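Sialyltransferase 0160 (Photobacterium damselae, PDB 4R84) probably transfers sialic acid from a CMP-activated donor to an acceptor glycan, as a glycosyltransferase of the GT-B structural group. Local coordinates at residues N251-E254 with T255-E259; R281-W284 with H285-Y288. All coordinates share one frame; numbering follows the deposited sequence.

Interaction 1. Residues N251-E254 with T255-E259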
loop_
_atom_site.group_PDB
_atom_site.type_symbol
_atom_site.label_atom_id
_atom_site.label_comp_id
_atom_site.label_asym_id
_atom_site.label_seq_id
_atom_site.Cartn_x
_atom_site.Cartn_y
_atom_site.Cartn_z
ATOM N N ASN A 251 6.609 5.548 -30.633
ATOM C CA ASN A 251 7.935 5.233 -30.112
ATOM C C ASN A 251 8.014 5.354 -28.597
ATOM O O ASN A 251 9.060 5.730 -28.070
ATOM C CB ASN A 251 8.984 6.164 -30.728
ATOM C CG ASN A 251 8.758 6.407 -32.202
ATOM O OD1 ASN A 251 8.571 5.469 -32.980
ATOM N ND2 ASN A 251 8.744 7.677 -32.593
ATOM N N LYS A 252 6.921 5.046 -27.902
ATOM C CA LYS A 252 6.821 5.405 -26.486
ATOM C C LYS A 252 7.787 4.629 -25.578
ATOM O O LYS A 252 8.318 5.197 -24.626
ATOM C CB LYS A 252 5.378 5.235 -25.984
ATOM C CG LYS A 252 4.790 3.846 -26.140
ATOM C CD LYS A 252 3.333 3.826 -25.668
ATOM C CE LYS A 252 2.801 2.405 -25.507
ATOM N NZ LYS A 252 2.609 1.717 -26.829
ATOM N N ILE A 253 8.019 3.346 -25.852
ATOM C CA ILE A 253 8.958 2.583 -25.023
ATOM C C ILE A 253 10.393 3.021 -25.319
ATOM O O ILE A 253 11.211 3.140 -24.409
ATOM C CB ILE A 253 8.809 1.063 -25.214
ATOM C CG1 ILE A 253 7.437 0.614 -24.720
ATOM C CG2 ILE A 253 9.894 0.312 -24.460
ATOM C CD1 ILE A 253 7.105 1.085 -23.319
ATOM N N GLU A 254 10.695 3.272 -26.588
ATOM C CA GLU A 254 12.003 3.803 -26.957
ATOM C C GLU A 254 12.282 5.119 -26.236
ATOM O O GLU A 254 13.396 5.362 -25.762
ATOM C CB GLU A 254 12.088 4.019 -28.467
ATOM C CG GLU A 254 13.456 4.434 -28.955
ATOM C CD GLU A 254 13.471 4.691 -30.446
ATOM O OE1 GLU A 254 12.713 4.008 -31.167
ATOM O OE2 GLU A 254 14.222 5.585 -30.893
ATOM N N THR A 255 11.262 5.963 -26.146
ATOM C CA THR A 255 11.404 7.219 -25.424
ATOM C C THR A 255 11.644 6.936 -23.934
ATOM O O THR A 255 12.518 7.558 -23.317
ATOM C CB THR A 255 10.179 8.112 -25.625
ATOM O OG1 THR A 255 10.027 8.379 -27.026
ATOM C CG2 THR A 255 10.347 9.429 -24.887
ATOM N N LEU A 256 10.905 5.980 -23.372
ATOM C CA LEU A 256 11.107 5.580 -21.977
ATOM C C LEU A 256 12.548 5.165 -21.710
ATOM O O LEU A 256 13.195 5.675 -20.787
ATOM C CB LEU A 256 10.198 4.413 -21.594
ATOM C CG LEU A 256 8.790 4.692 -21.102
ATOM C CD1 LEU A 256 8.210 3.437 -20.476
ATOM C CD2 LEU A 256 8.800 5.847 -20.120
ATOM N N GLU A 257 13.043 4.247 -22.534
ATOM C CA GLU A 257 14.412 3.758 -22.427
ATOM C C GLU A 257 15.413 4.892 -22.510
ATOM O O GLU A 257 16.395 4.922 -21.768
ATOM C CB GLU A 257 14.700 2.747 -23.540
ATOM C CG GLU A 257 14.231 1.332 -23.256
ATOM C CD GLU A 257 14.233 0.448 -24.476
ATOM O OE1 GLU A 257 14.599 0.933 -25.576
ATOM O OE2 GLU A 257 13.875 -0.760 -24.357
ATOM N N GLY A 258 15.131 5.843 -23.391
ATOM C CA GLY A 258 16.010 6.973 -23.580
ATOM C C GLY A 258 16.013 7.909 -22.389
ATOM O O GLY A 258 16.970 8.657 -22.192
ATOM N N GLU A 259 14.957 7.862 -21.580
ATOM C CA GLU A 259 14.857 8.765 -20.440
ATOM C C GLU A 259 15.368 8.164 -19.123
ATOM O O GLU A 259 15.391 8.849 -18.094
ATOM C CB GLU A 259 13.417 9.244 -20.293
ATOM C CG GLU A 259 13.117 10.372 -21.274
ATOM C CD GLU A 259 11.653 10.718 -21.366
ATOM O OE1 GLU A 259 11.329 11.714 -22.052
ATOM O OE2 GLU A 259 10.829 9.995 -20.767
HETATM O O HOH W 1 15.872 4.068 -26.366
#
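T255 meets N251 in the first turn of helix 252-267, where the alpha-helical bonding begins. N251 sits at the N-cap position, but its side-chain amide does not cap the helix. The backbone carbonyl N251 O takes two donors from T255, its N-H and its hydroxyl. T255 N lies 2.9 Å from N251 O, and T255 OG1 lies 3.0 Å from it. The hydroxyl donates from above the carbonyl plane, at a C=O...O angle of 134°, so the two donors approach from different directions. OG1 lies beside the backbone N of T255 (chi1 -59°), which turns it back toward N251. Three further i to i+4 bonds follow: L256 N to K252 O, E257 N to I253 O and G258 N to E254 O. The E257 bond is the straightest, with an N-H...O angle of 173°.

I253 and L256 meet through their methyl ends, CD1 to CD1 at 3.9 Å, the two side chains crossing at a slant. Both also touch Y312 of helix 307-313, and I253 touches W246 of helix 237-246. This is the face of the helix turned to the protein. K252 is buried, and its NZ forms a salt bridge with D308.

The E254 chain is extended beyond CG. If E254 and E257 are both ionised, their carboxylates have like charges; E254 OE1 and E257 OE1 stay 6.7 Å apart. The carbonyl of E254 has a second donor besides G258 N: a water gives a hydrogen to E254 O at 2.9 Å and makes a weak bond to E257 OE1 at 3.5 Å.

Interaction 2. Residues R281-W284 with H285-Y288; sequences RYNW and HKLY
Residues 283-288 form a tight turn in the loop before strand 290-294, in which W284 O accepts both L287 N at 3.0 Å and Y288 N at 2.9 Å. Y288 N comes almost straight at the oxygen, while L287 N comes from above the carbonyl plane. One residue earlier, K286 N bonds to N283 O at 3.1 Å. These i to i+3 and i to i+4 bonds give the turn a helix-like winding.

The side chains of W284 and Y288 lie side by side and point the same way. The benzo carbons of W284 approach the CD2-CE2 bond of Y288: W284 CE3 is 3.9 Å from Y288 CD2, and W284 CZ3 is 4.0 Å from Y288 CE2. Y288 CD2 sits at the edge of the indole, near its plane, so this is not a face-to-face stack. Both rings also touch I230 of strand 225-233, I216 of helix 213-219 and L267 of helix 252-267. W284 NE1 is bonded to N280 O.

H285 points to a different side. Its CG stands between its backbone N and carbonyl carbon (chi1 68°), which swings the ring back toward Y282 and N283. Y282 O lies in the ring plane at its edge, 3.1 Å from H285 CE1. K286 CG lies over one face of the imidazole, toward the rim. H285 ND1 bonds to Y292 OH and H285 NE2 to Y312 O.

The contact thus divides its chemistry. W284 and Y288 give the turn an apolar side, while both imidazole nitrogens have outside partners, which should fix the rotation of the ring.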
loop_
_atom_site.group_PDB
_atom_site.type_symbol
_atom_site.label_atom_id
_atom_site.label_comp_id
_atom_site.label_asym_id
_atom_site.label_seq_id
_atom_site.Cartn_x
_atom_site.Cartn_y
_atom_site.Cartn_z
ATOM N N ARG A 281 7.994 8.048 -14.165
ATOM C CA ARG A 281 7.064 7.198 -13.431
ATOM C C ARG A 281 7.434 5.716 -13.545
ATOM O O ARG A 281 7.460 4.996 -12.549
ATOM C CB ARG A 281 5.630 7.424 -13.957
ATOM C CG ARG A 281 4.551 6.625 -13.234
ATOM C CD ARG A 281 3.136 6.956 -13.741
ATOM N NE ARG A 281 2.806 8.372 -13.584
ATOM C CZ ARG A 281 1.579 8.881 -13.711
ATOM N NH1 ARG A 281 0.542 8.097 -14.000
ATOM N NH2 ARG A 281 1.381 10.180 -13.541
ATOM N N TYR A 282 7.709 5.267 -14.765
ATOM C CA TYR A 282 7.876 3.840 -15.012
ATOM C C TYR A 282 9.302 3.460 -15.398
ATOM O O TYR A 282 9.525 2.458 -16.078
ATOM C CB TYR A 282 6.895 3.363 -16.093
ATOM C CG TYR A 282 5.465 3.333 -15.613
ATOM C CD1 TYR A 282 5.080 2.503 -14.567
ATOM C CD2 TYR A 282 4.500 4.127 -16.212
ATOM C CE1 TYR A 282 3.771 2.476 -14.123
ATOM C CE2 TYR A 282 3.185 4.110 -15.778
ATOM C CZ TYR A 282 2.821 3.285 -14.745
ATOM O OH TYR A 282 1.517 3.272 -14.318
ATOM N N ASN A 283 10.269 4.252 -14.948
ATOM C CA ASN A 283 11.685 3.916 -15.129
ATOM C C ASN A 283 12.418 3.594 -13.829
ATOM O O ASN A 283 13.632 3.386 -13.838
ATOM C CB ASN A 283 12.420 5.059 -15.818
ATOM C CG ASN A 283 12.377 4.954 -17.317
ATOM O OD1 ASN A 283 12.273 3.857 -17.875
ATOM N ND2 ASN A 283 12.457 6.098 -17.986
ATOM N N TRP A 284 11.707 3.585 -12.710
ATOM C CA TRP A 284 12.384 3.397 -11.426
ATOM C C TRP A 284 12.995 2.007 -11.307
ATOM O O TRP A 284 14.039 1.848 -10.671
ATOM C CB TRP A 284 11.430 3.679 -10.273
ATOM C CG TRP A 284 11.163 5.161 -10.183
ATOM C CD1 TRP A 284 10.192 5.864 -10.837
ATOM C CD2 TRP A 284 11.903 6.115 -9.419
ATOM N NE1 TRP A 284 10.286 7.200 -10.524
ATOM C CE2 TRP A 284 11.339 7.378 -9.657
ATOM C CE3 TRP A 284 13.009 6.025 -8.558
ATOM C CZ2 TRP A 284 11.820 8.545 -9.054
ATOM C CZ3 TRP A 284 13.490 7.180 -7.961
ATOM C CH2 TRP A 284 12.893 8.424 -8.211
ATOM N N HIS A 285 12.372 1.016 -11.943
ATOM C CA HIS A 285 12.876 -0.361 -11.868
ATOM C C HIS A 285 14.192 -0.559 -12.635
ATOM O O HIS A 285 14.859 -1.579 -12.470
ATOM C CB HIS A 285 11.819 -1.332 -12.387
ATOM C CG HIS A 285 11.567 -1.216 -13.855
ATOM N ND1 HIS A 285 11.092 -0.060 -14.435
ATOM C CD2 HIS A 285 11.720 -2.110 -14.862
ATOM C CE1 HIS A 285 10.973 -0.241 -15.740
ATOM N NE2 HIS A 285 11.346 -1.478 -16.023
ATOM N N LYS A 286 14.562 0.422 -13.457
ATOM C CA LYS A 286 15.831 0.408 -14.194
ATOM C C LYS A 286 16.983 0.862 -13.314
ATOM O O LYS A 286 18.153 0.666 -13.644
ATOM C CB LYS A 286 15.750 1.317 -15.429
ATOM C CG LYS A 286 14.772 0.901 -16.523
ATOM C CD LYS A 286 15.302 -0.256 -17.352
ATOM C CE LYS A 286 14.817 -1.598 -16.866
ATOM N NZ LYS A 286 15.374 -2.695 -17.709
ATOM N N LEU A 287 16.654 1.492 -12.199
ATOM C CA LEU A 287 17.678 2.080 -11.339
ATOM C C LEU A 287 17.718 1.513 -9.927
ATOM O O LEU A 287 18.768 1.543 -9.266
ATOM C CB LEU A 287 17.480 3.597 -11.269
ATOM C CG LEU A 287 17.549 4.314 -12.620
ATOM C CD1 LEU A 287 17.245 5.800 -12.464
ATOM C CD2 LEU A 287 18.901 4.119 -13.274
ATOM N N TYR A 288 16.581 1.004 -9.465
ATOM C CA TYR A 288 16.435 0.454 -8.125
ATOM C C TYR A 288 15.558 -0.776 -8.183
ATOM O O TYR A 288 14.802 -0.956 -9.142
ATOM C CB TYR A 288 15.804 1.470 -7.171
ATOM C CG TYR A 288 16.563 2.764 -7.078
ATOM C CD1 TYR A 288 17.638 2.899 -6.211
ATOM C CD2 TYR A 288 16.214 3.854 -7.886
ATOM C CE1 TYR A 288 18.353 4.092 -6.141
ATOM C CE2 TYR A 288 16.909 5.039 -7.822
ATOM C CZ TYR A 288 17.982 5.152 -6.950
ATOM O OH TYR A 288 18.677 6.332 -6.889
#

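Overall arrangement
Both contacts are local and neither closes a long loop. Along the chain they come in series, without nesting or crossing. Interaction 1 forms the first turns of helix 252-267. The chain then leaves this helix, and interaction 2 makes a turn in the loop leading to strand 290-294 of the large mixed sheet. The two centres are about 13 Å apart. They touch where N283 ND2 probably bonds to L256 O, at 2.9 Å. Y312 of helix 307-313 is shared, and its OH bonds to N283 OD1. Both helices thus meet the loop 281-288, which leads into strand 290-294.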